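Local structure of shikimate kinase (3VAA) at residues A[59-64]-A[87-91]; A[120-126]-A[171-177]; A[44-49]-A[190-194]. The protein probably catalyses the ATP-dependent phosphorylation of the 3-hydroxyl group of shikimate, the fifth of seven steps on the pathway to chorismate. All coordinates share one frame; numbering follows the deposited sequence.

Contact 1 (A[59-64]-A[87-91]); sequences YIEERF and MLHEV
Met87 is a knob set in a hole formed by Tyr59, Ile60, Arg63 and Phe64, and this knobs-into-holes fit centres the steep packing of helix 56-64 against helix 68-91. The axes of the two segments approach to 11.0 Å and make an angle of 102°. Both helices belong to the part of the shikimate kinase fold that is predicted to hold the substrate, since Asp57 lies on the first and Arg81 on the second.

The chain of Met87 bends at chi2 and chi3, and the folded shape gives its atoms different neighbours. Met87 CG packs 3.8 Å from Ile60 CG1 and also meets the edge of the Phe64 ring. Met87 SD makes oblique Met-aromatic contacts with both the Tyr59 and Phe64 rings, lying 3.8 Å from Tyr59 CE2, and also sits over one face of the Arg63 guanidinium group. Tyr59 reaches across to the second helix because its CG stands opposite the backbone N (chi1 -176°). There Val91 CG1 lies over the middle of one face of the Tyr59 ring, 3.5 Å from the ring centroid and nearly on its normal, a CH-pi contact. Leu56, one turn before Ile60, touches both Met87 and Val91.

Beside this apolar centre lies a polar edge built on Glu90. Arg63 takes the carboxylate side-on: Arg63 NE bonds to Glu90 OE1 at 3.1 Å and Arg63 NH2 to Glu90 OE2 at 2.7 Å, both nearly straight and on the syn side. The two flat groups are only 20° from coplanar, so the paired bonds of this salt bridge restrict rotation of the carboxylate. OE1 accepts a second bond, because the hydroxyl OH of Tyr59 donates to Glu90 OE1 at 2.6 Å, nearly in line with the carboxylate C-O bond.

Contact 2 (A[120-126]-A[171-177]); sequences KTVFLNV and AQYIFNA
Val122 to Asn125 pair in parallel register with Tyr173 to Asn176, forming the edge pair of the five-stranded parallel sheet (strand order 2-3-1-4-5) of this P-loop kinase fold. Five backbone hydrogen bonds of 2.8 to 3.0 Å pass back and forth between the strands: Tyr173 N to Thr121 O, Phe123 N to Tyr173 O, Phe175 N to Phe123 O, Asn125 N to Phe175 O, and Ala177 N to Asn125 O. A CA-H...O contact from Val122 CA to Tyr173 O (3.3 Å) reinforces the ladder.

Apolar contacts divide between the two faces. On one, Val122 CG1 lies beside Phe175 CB at 3.8 Å, their side chains pointing the same way. On the other, Ile174 CG2 touches both Phe123 CD2 and Asn125 CB, and Ala171 CB packs on Phe123 CB at 3.7 Å. Beyond the strand end, Ala177 CB fits against Val126 CG2. Tyr173 CG lies anti to the carbonyl carbon (chi1 -59°), which sets the ring obliquely beside Lys120 CB and brings its edge to Thr121 O.

At the start of the pair a water bridges Thr121 N and Gln172 OE1, while Lys120 NZ makes a weak bond to Tyr173 OH, its stronger partner being Leu197 O.

Strand 120-125 joins the edge strand 173-176 to strand 27-31. Helix 183-196 covers the face of Val122 and Phe175 through Leu193, and Thr121 meets helix 111-118.

Contact 3 (A[44-49]-A[190-194]); sequences AFARKL and VQRLQ
Leu193 CD2, on helix 183-196, lies over one face of the Phe45 ring of helix 38-49, 3.8 Å from the ring centroid and almost exactly on the ring normal, a CH-pi contact. The two side chains meet at about a right angle. Phe45 CE1 lies 3.7 Å from Gln194 N, and Val190 O stands at the ring edge. The remaining face of the ring is backed by CD1 of Leu49, one turn along its own helix, so the phenyl group is clamped between two leucine methyls.

Val190 divides its branches between two neighbours. Val190 CG2 rests on Ala44 CB at 3.7 Å, and CG1, turned away from the backbone N (chi1 163°), presses on the aliphatic part of Lys48. The approach of Val190 CG1 to Lys48 CG, 3.5 Å, is tighter than usual for carbons. Lys48 then bends at chi2 and passes Gln194 at about a right angle, with OE1 of Gln194 lying against its CG and CE carbons.

No hydrogen bond crosses between the two segments; the polar ends are held by residues further out. The ammonium of Lys48 forms a salt bridge with Glu187, which also accepts a hydrogen bond from Gln191 NE2, and NE2 of Gln194 bonds to the terminal carboxylate of Leu199.

The segment axes are inclined at 68°. Helix 38-49 carries the predicted ATP-binding residues Lys38, Thr39 and Thr40 at its start, and from it Phe45 reaches Val98 of strand 97-100. On the partner helix Leu193 touches Leu41 as well as Phe175 of strand 173-176, so the C-terminal helix packs against both the P-loop helix and the edge strand of the sheet.

How the contacts relate
Along the chain, contact 1 closes before contact 2 opens, and both are nested inside the long loop closed by contact 3, which brings the C-terminal helix back to the helix after the P-loop. Contacts 2 and 3 are neighbours, their centres about 13 Å apart, and they touch: Phe175 CE1 lies 3.6 Å from Leu193 N, joining strand 173-176 to the helix that follows it. Contact 1 stands apart, its centre about 23 Å from that of contact 2, across the middle of the chain, and about 24 Å from that of contact 3. Contacts 2 and 3 thus join sheet and nucleotide-binding helix; contact 1 joins two helices bearing some predicted substrate-binding residues.

Contact 1 (A[59-64]-A[87-91])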
loop_
_atom_site.group_PDB
_atom_site.type_symbol
_atom_site.label_atom_id
_atom_site.label_comp_id
_atom_site.label_asym_id
_atom_site.label_seq_id
_atom_site.Cartn_x
_atom_site.Cartn_y
_atom_site.Cartn_z
ATOM N N TYR A 59 6.006 9.246 -6.036
ATOM C CA TYR A 59 7.165 10.017 -5.571
ATOM C C TYR A 59 8.451 9.565 -6.290
ATOM O O TYR A 59 9.274 10.384 -6.740
ATOM C CB TYR A 59 7.283 9.897 -4.055
ATOM C CG TYR A 59 8.374 10.730 -3.470
ATOM C CD1 TYR A 59 8.156 12.060 -3.149
ATOM C CD2 TYR A 59 9.643 10.198 -3.236
ATOM C CE1 TYR A 59 9.169 12.838 -2.617
ATOM C CE2 TYR A 59 10.646 10.962 -2.696
ATOM C CZ TYR A 59 10.407 12.292 -2.397
ATOM O OH TYR A 59 11.405 13.086 -1.858
ATOM N N ILE A 60 8.598 8.259 -6.415
ATOM C CA ILE A 60 9.731 7.650 -7.120
ATOM C C ILE A 60 9.789 8.149 -8.579
ATOM O O ILE A 60 10.842 8.567 -9.051
ATOM C CB ILE A 60 9.611 6.119 -7.092
ATOM C CG1 ILE A 60 9.972 5.573 -5.699
ATOM C CG2 ILE A 60 10.508 5.495 -8.180
ATOM C CD1 ILE A 60 9.557 4.074 -5.466
ATOM N N GLU A 61 8.649 8.136 -9.268
ATOM C CA GLU A 61 8.616 8.578 -10.669
ATOM C C GLU A 61 8.958 10.050 -10.815
ATOM O O GLU A 61 9.615 10.448 -11.802
ATOM C CB GLU A 61 7.262 8.260 -11.318
ATOM C CG GLU A 61 6.931 6.773 -11.298
ATOM C CD GLU A 61 5.753 6.383 -12.189
ATOM O OE1 GLU A 61 5.138 7.275 -12.830
ATOM O OE2 GLU A 61 5.477 5.164 -12.285
ATOM N N GLU A 62 8.498 10.867 -9.863
ATOM C CA GLU A 62 8.827 12.306 -9.863
ATOM C C GLU A 62 10.334 12.549 -9.687
ATOM O O GLU A 62 10.911 13.432 -10.309
ATOM C CB GLU A 62 8.091 13.037 -8.741
ATOM C CG GLU A 62 6.612 13.204 -8.948
ATOM C CD GLU A 62 6.260 14.159 -10.070
ATOM O OE1 GLU A 62 5.190 13.975 -10.682
ATOM O OE2 GLU A 62 7.042 15.089 -10.356
ATOM N N ARG A 63 10.966 11.772 -8.820
ATOM C CA ARG A 63 12.392 11.952 -8.544
ATOM C C ARG A 63 13.307 11.489 -9.656
ATOM O O ARG A 63 14.322 12.132 -9.945
ATOM C CB ARG A 63 12.765 11.253 -7.233
ATOM C CG ARG A 63 12.274 12.027 -6.019
ATOM C CD ARG A 63 13.167 13.193 -5.637
ATOM N NE ARG A 63 14.282 12.757 -4.781
ATOM C CZ ARG A 63 15.504 12.452 -5.200
ATOM N NH1 ARG A 63 15.844 12.581 -6.477
ATOM N NH2 ARG A 63 16.405 12.049 -4.322
ATOM N N PHE A 64 12.944 10.405 -10.325
ATOM C CA PHE A 64 13.815 9.848 -11.345
ATOM C C PHE A 64 13.414 10.182 -12.774
ATOM O O PHE A 64 14.175 9.910 -13.694
ATOM C CB PHE A 64 13.927 8.335 -11.133
ATOM C CG PHE A 64 14.687 7.976 -9.888
ATOM C CD1 PHE A 64 16.054 7.784 -9.933
ATOM C CD2 PHE A 64 14.043 7.891 -8.667
ATOM C CE1 PHE A 64 16.762 7.479 -8.796
ATOM C CE2 PHE A 64 14.742 7.588 -7.528
ATOM C CZ PHE A 64 16.100 7.379 -7.588
ATOM N N MET A 87 13.872 6.185 -1.304
ATOM C CA MET A 87 12.791 7.134 -1.405
ATOM C C MET A 87 11.852 7.035 -0.182
ATOM O O MET A 87 11.317 8.059 0.278
ATOM C CB MET A 87 12.039 6.964 -2.725
ATOM C CG MET A 87 12.848 7.357 -3.973
ATOM S SD MET A 87 13.625 8.982 -3.888
ATOM C CE MET A 87 15.274 8.602 -3.213
ATOM N N LEU A 88 11.666 5.839 0.344
ATOM C CA LEU A 88 10.917 5.642 1.595
ATOM C C LEU A 88 11.574 6.488 2.695
ATOM O O LEU A 88 10.885 7.171 3.459
ATOM C CB LEU A 88 10.903 4.178 2.006
ATOM C CG LEU A 88 10.244 3.837 3.349
ATOM C CD1 LEU A 88 8.777 4.302 3.359
ATOM C CD2 LEU A 88 10.344 2.321 3.637
ATOM N N HIS A 89 12.911 6.468 2.772
ATOM C CA HIS A 89 13.607 7.270 3.772
ATOM C C HIS A 89 13.414 8.767 3.569
ATOM O O HIS A 89 13.374 9.517 4.538
ATOM C CB HIS A 89 15.080 6.846 3.880
ATOM C CG HIS A 89 15.255 5.551 4.597
ATOM N ND1 HIS A 89 15.984 5.440 5.759
ATOM C CD2 HIS A 89 14.700 4.333 4.386
ATOM C CE1 HIS A 89 15.929 4.194 6.195
ATOM N NE2 HIS A 89 15.156 3.499 5.383
ATOM N N GLU A 90 13.297 9.203 2.326
ATOM C CA GLU A 90 13.036 10.607 2.055
ATOM C C GLU A 90 11.632 11.023 2.500
ATOM O O GLU A 90 11.470 12.043 3.178
ATOM C CB GLU A 90 13.218 10.933 0.574
ATOM C CG GLU A 90 14.643 10.914 0.105
ATOM C CD GLU A 90 14.830 11.621 -1.228
ATOM O OE1 GLU A 90 13.832 12.123 -1.789
ATOM O OE2 GLU A 90 15.966 11.682 -1.731
ATOM N N VAL A 91 10.616 10.233 2.121
ATOM C CA VAL A 91 9.229 10.622 2.449
ATOM C C VAL A 91 8.980 10.489 3.938
ATOM O O VAL A 91 8.116 11.167 4.492
ATOM C CB VAL A 91 8.162 9.848 1.613
ATOM C CG1 VAL A 91 8.383 10.100 0.101
ATOM C CG2 VAL A 91 8.167 8.367 1.903
#

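Contact 2 (A[120-126]-A[171-177])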
loop_
_atom_site.group_PDB
_atom_site.type_symbol
_atom_site.label_atom_id
_atom_site.label_comp_id
_atom_site.label_asym_id
_atom_site.label_seq_id
_atom_site.Cartn_x
_atom_site.Cartn_y
_atom_site.Cartn_z
ATOM N N LYS A 120 2.884 5.903 12.105
ATOM C CA LYS A 120 1.846 4.927 12.427
ATOM C C LYS A 120 1.679 4.106 11.172
ATOM O O LYS A 120 1.208 4.616 10.147
ATOM C CB LYS A 120 0.528 5.613 12.800
ATOM C CG LYS A 120 0.554 6.407 14.115
ATOM C CD LYS A 120 -0.765 7.169 14.321
ATOM C CE LYS A 120 -0.838 7.897 15.683
ATOM N NZ LYS A 120 -0.983 6.951 16.824
ATOM N N THR A 121 2.016 2.829 11.269
ATOM C CA THR A 121 2.001 1.929 10.132
ATOM C C THR A 121 0.801 0.999 10.182
ATOM O O THR A 121 0.552 0.328 11.165
ATOM C CB THR A 121 3.357 1.180 10.063
ATOM O OG1 THR A 121 4.400 2.170 9.986
ATOM C CG2 THR A 121 3.435 0.267 8.844
ATOM N N VAL A 122 0.029 0.999 9.095
ATOM C CA VAL A 122 -1.188 0.223 9.005
ATOM C C VAL A 122 -1.131 -0.798 7.876
ATOM O O VAL A 122 -0.725 -0.470 6.748
ATOM C CB VAL A 122 -2.396 1.168 8.708
ATOM C CG1 VAL A 122 -3.709 0.422 8.772
ATOM C CG2 VAL A 122 -2.422 2.349 9.658
ATOM N N PHE A 123 -1.493 -2.039 8.185
ATOM C CA PHE A 123 -1.673 -3.045 7.149
ATOM C C PHE A 123 -3.153 -3.127 6.803
ATOM O O PHE A 123 -3.982 -3.410 7.689
ATOM C CB PHE A 123 -1.137 -4.380 7.596
ATOM C CG PHE A 123 -1.583 -5.546 6.764
ATOM C CD1 PHE A 123 -1.602 -5.485 5.384
ATOM C CD2 PHE A 123 -1.899 -6.751 7.379
ATOM C CE1 PHE A 123 -2.000 -6.574 4.630
ATOM C CE2 PHE A 123 -2.290 -7.847 6.634
ATOM C CZ PHE A 123 -2.338 -7.761 5.258
ATOM N N LEU A 124 -3.482 -2.840 5.539
ATOM C CA LEU A 124 -4.854 -2.975 5.040
ATOM C C LEU A 124 -5.069 -4.440 4.712
ATOM O O LEU A 124 -4.665 -4.929 3.653
ATOM C CB LEU A 124 -5.129 -2.118 3.796
ATOM C CG LEU A 124 -5.347 -0.626 4.040
ATOM C CD1 LEU A 124 -4.109 0.033 4.614
ATOM C CD2 LEU A 124 -5.791 0.060 2.721
ATOM N N ASN A 125 -5.653 -5.142 5.673
ATOM C CA ASN A 125 -5.937 -6.543 5.567
ATOM C C ASN A 125 -7.245 -6.735 4.824
ATOM O O ASN A 125 -8.294 -6.274 5.274
ATOM C CB ASN A 125 -6.037 -7.126 6.993
ATOM C CG ASN A 125 -6.405 -8.604 7.007
ATOM O OD1 ASN A 125 -5.978 -9.373 6.146
ATOM N ND2 ASN A 125 -7.178 -9.001 8.002
ATOM N N VAL A 126 -7.154 -7.404 3.686
ATOM C CA VAL A 126 -8.312 -7.652 2.819
ATOM C C VAL A 126 -8.392 -9.136 2.472
ATOM O O VAL A 126 -7.427 -9.749 2.040
ATOM C CB VAL A 126 -8.245 -6.782 1.575
ATOM C CG1 VAL A 126 -9.448 -7.063 0.615
ATOM C CG2 VAL A 126 -8.225 -5.288 1.980
ATOM N N ALA A 171 3.093 -4.792 10.805
ATOM C CA ALA A 171 2.568 -3.446 10.954
ATOM C C ALA A 171 1.997 -3.262 12.363
ATOM O O ALA A 171 1.361 -4.166 12.907
ATOM C CB ALA A 171 1.468 -3.185 9.907
ATOM N N GLN A 172 2.237 -2.097 12.958
ATOM C CA GLN A 172 1.691 -1.812 14.284
ATOM C C GLN A 172 0.184 -1.970 14.311
ATOM O O GLN A 172 -0.374 -2.496 15.282
ATOM C CB GLN A 172 2.037 -0.394 14.738
ATOM C CG GLN A 172 1.461 -0.091 16.124
ATOM C CD GLN A 172 1.797 1.287 16.651
ATOM O OE1 GLN A 172 2.350 2.129 15.945
ATOM N NE2 GLN A 172 1.447 1.524 17.913
ATOM N N TYR A 173 -0.485 -1.522 13.244
ATOM C CA TYR A 173 -1.933 -1.586 13.170
ATOM C C TYR A 173 -2.395 -2.464 12.023
ATOM O O TYR A 173 -1.842 -2.384 10.923
ATOM C CB TYR A 173 -2.513 -0.193 12.950
ATOM C CG TYR A 173 -2.167 0.816 14.004
ATOM C CD1 TYR A 173 -2.883 0.878 15.198
ATOM C CD2 TYR A 173 -1.149 1.740 13.801
ATOM C CE1 TYR A 173 -2.567 1.818 16.167
ATOM C CE2 TYR A 173 -0.838 2.682 14.755
ATOM C CZ TYR A 173 -1.551 2.716 15.935
ATOM O OH TYR A 173 -1.246 3.659 16.884
ATOM N N ILE A 174 -3.397 -3.304 12.284
ATOM C CA ILE A 174 -3.978 -4.166 11.256
ATOM C C ILE A 174 -5.451 -3.756 11.138
ATOM O O ILE A 174 -6.215 -3.826 12.104
ATOM C CB ILE A 174 -3.779 -5.669 11.541
ATOM C CG1 ILE A 174 -2.275 -6.011 11.616
ATOM C CG2 ILE A 174 -4.435 -6.526 10.439
ATOM C CD1 ILE A 174 -1.978 -7.493 11.856
ATOM N N PHE A 175 -5.832 -3.325 9.947
ATOM C CA PHE A 175 -7.155 -2.804 9.676
ATOM C C PHE A 175 -7.839 -3.575 8.557
ATOM O O PHE A 175 -7.273 -3.790 7.497
ATOM C CB PHE A 175 -7.033 -1.328 9.292
ATOM C CG PHE A 175 -8.346 -0.634 9.003
ATOM C CD1 PHE A 175 -9.158 -0.198 10.047
ATOM C CD2 PHE A 175 -8.728 -0.352 7.706
ATOM C CE1 PHE A 175 -10.350 0.470 9.787
ATOM C CE2 PHE A 175 -9.914 0.320 7.440
ATOM C CZ PHE A 175 -10.729 0.728 8.495
ATOM N N ASN A 176 -9.075 -3.986 8.802
ATOM C CA ASN A 176 -9.857 -4.678 7.771
ATOM C C ASN A 176 -10.371 -3.658 6.757
ATOM O O ASN A 176 -11.164 -2.759 7.087
ATOM C CB ASN A 176 -10.984 -5.504 8.407
ATOM C CG ASN A 176 -11.872 -6.186 7.380
ATOM O OD1 ASN A 176 -12.297 -5.569 6.402
ATOM N ND2 ASN A 176 -12.189 -7.467 7.621
ATOM N N ALA A 177 -9.903 -3.796 5.518
ATOM C CA ALA A 177 -10.228 -2.874 4.459
ATOM C C ALA A 177 -11.142 -3.521 3.402
ATOM O O ALA A 177 -11.129 -3.116 2.243
ATOM C CB ALA A 177 -8.919 -2.350 3.826
HETATM O O HOH W 1 3.575 1.985 13.637
#

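Contact 3 (A[44-49]-A[190-194])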
loop_
_atom_site.group_PDB
_atom_site.type_symbol
_atom_site.label_atom_id
_atom_site.label_comp_id
_atom_site.label_asym_id
_atom_site.label_seq_id
_atom_site.Cartn_x
_atom_site.Cartn_y
_atom_site.Cartn_z
ATOM N N ALA A 44 -8.869 9.298 1.061
ATOM C CA ALA A 44 -10.027 9.676 1.878
ATOM C C ALA A 44 -9.616 9.975 3.315
ATOM O O ALA A 44 -10.157 10.891 3.947
ATOM C CB ALA A 44 -11.106 8.583 1.839
ATOM N N PHE A 45 -8.640 9.219 3.816
ATOM C CA PHE A 45 -8.132 9.404 5.177
ATOM C C PHE A 45 -7.401 10.734 5.255
ATOM O O PHE A 45 -7.633 11.519 6.180
ATOM C CB PHE A 45 -7.200 8.238 5.578
ATOM C CG PHE A 45 -6.904 8.167 7.066
ATOM C CD1 PHE A 45 -7.937 8.126 7.986
ATOM C CD2 PHE A 45 -5.602 8.046 7.536
ATOM C CE1 PHE A 45 -7.687 8.050 9.365
ATOM C CE2 PHE A 45 -5.344 7.949 8.911
ATOM C CZ PHE A 45 -6.403 7.950 9.821
ATOM N N ALA A 46 -6.542 11.003 4.269
ATOM C CA ALA A 46 -5.781 12.259 4.234
ATOM C C ALA A 46 -6.723 13.453 4.173
ATOM O O ALA A 46 -6.529 14.433 4.893
ATOM C CB ALA A 46 -4.799 12.277 3.059
ATOM N N ARG A 47 -7.731 13.362 3.308
ATOM C CA ARG A 47 -8.745 14.416 3.197
ATOM C C ARG A 47 -9.392 14.694 4.558
ATOM O O ARG A 47 -9.533 15.859 4.965
ATOM C CB ARG A 47 -9.807 14.070 2.133
ATOM C CG ARG A 47 -9.415 14.487 0.703
ATOM C CD ARG A 47 -10.560 14.350 -0.351
ATOM N NE ARG A 47 -10.652 12.984 -0.886
ATOM C CZ ARG A 47 -11.552 12.057 -0.543
ATOM N NH1 ARG A 47 -11.486 10.849 -1.110
ATOM N NH2 ARG A 47 -12.514 12.313 0.344
ATOM N N LYS A 48 -9.758 13.622 5.257
ATOM C CA LYS A 48 -10.376 13.699 6.587
ATOM C C LYS A 48 -9.452 14.398 7.594
ATOM O O LYS A 48 -9.908 15.230 8.385
ATOM C CB LYS A 48 -10.685 12.280 7.096
ATOM C CG LYS A 48 -11.532 12.216 8.368
ATOM C CD LYS A 48 -12.940 12.708 8.104
ATOM C CE LYS A 48 -13.866 12.448 9.281
ATOM N NZ LYS A 48 -15.256 12.830 8.944
ATOM N N LEU A 49 -8.162 14.042 7.567
ATOM C CA LEU A 49 -7.167 14.640 8.458
ATOM C C LEU A 49 -6.678 16.010 7.961
ATOM O O LEU A 49 -5.978 16.717 8.672
ATOM C CB LEU A 49 -5.956 13.711 8.612
ATOM C CG LEU A 49 -6.168 12.337 9.248
ATOM C CD1 LEU A 49 -4.853 11.575 9.296
ATOM C CD2 LEU A 49 -6.743 12.480 10.642
ATOM N N VAL A 190 -12.893 5.235 7.070
ATOM C CA VAL A 190 -12.094 6.374 7.513
ATOM C C VAL A 190 -12.305 6.641 9.004
ATOM O O VAL A 190 -11.342 6.841 9.744
ATOM C CB VAL A 190 -12.444 7.632 6.701
ATOM C CG1 VAL A 190 -11.946 8.878 7.405
ATOM C CG2 VAL A 190 -11.882 7.510 5.283
ATOM N N GLN A 191 -13.566 6.607 9.449
ATOM C CA GLN A 191 -13.896 6.845 10.854
ATOM C C GLN A 191 -13.334 5.771 11.780
ATOM O O GLN A 191 -12.830 6.073 12.858
ATOM C CB GLN A 191 -15.428 6.951 11.044
ATOM C CG GLN A 191 -16.055 8.153 10.317
ATOM C CD GLN A 191 -17.581 8.172 10.392
ATOM O OE1 GLN A 191 -18.196 7.296 11.006
ATOM N NE2 GLN A 191 -18.197 9.165 9.752
ATOM N N ARG A 192 -13.436 4.519 11.361
ATOM C CA ARG A 192 -12.928 3.410 12.148
ATOM C C ARG A 192 -11.397 3.463 12.235
ATOM O O ARG A 192 -10.798 3.170 13.287
ATOM C CB ARG A 192 -13.354 2.106 11.506
ATOM C CG ARG A 192 -13.109 0.874 12.362
ATOM C CD ARG A 192 -13.693 -0.374 11.703
ATOM N NE ARG A 192 -15.037 -0.124 11.160
ATOM C CZ ARG A 192 -15.335 0.032 9.865
ATOM N NH1 ARG A 192 -14.411 -0.086 8.925
ATOM N NH2 ARG A 192 -16.590 0.278 9.501
ATOM N N LEU A 193 -10.767 3.816 11.125
ATOM C CA LEU A 193 -9.309 3.912 11.095
ATOM C C LEU A 193 -8.820 5.056 11.984
ATOM O O LEU A 193 -7.828 4.921 12.723
ATOM C CB LEU A 193 -8.816 4.098 9.667
ATOM C CG LEU A 193 -7.299 4.075 9.524
ATOM C CD1 LEU A 193 -6.741 2.739 10.046
ATOM C CD2 LEU A 193 -6.931 4.306 8.071
ATOM N N GLN A 194 -9.523 6.174 11.912
ATOM C CA GLN A 194 -9.218 7.332 12.722
ATOM C C GLN A 194 -9.323 6.967 14.207
ATOM O O GLN A 194 -8.502 7.398 15.018
ATOM C CB GLN A 194 -10.163 8.477 12.348
ATOM C CG GLN A 194 -9.820 9.828 12.930
ATOM C CD GLN A 194 -10.662 10.951 12.328
ATOM O OE1 GLN A 194 -11.646 10.707 11.622
ATOM N NE2 GLN A 194 -10.274 12.185 12.605
#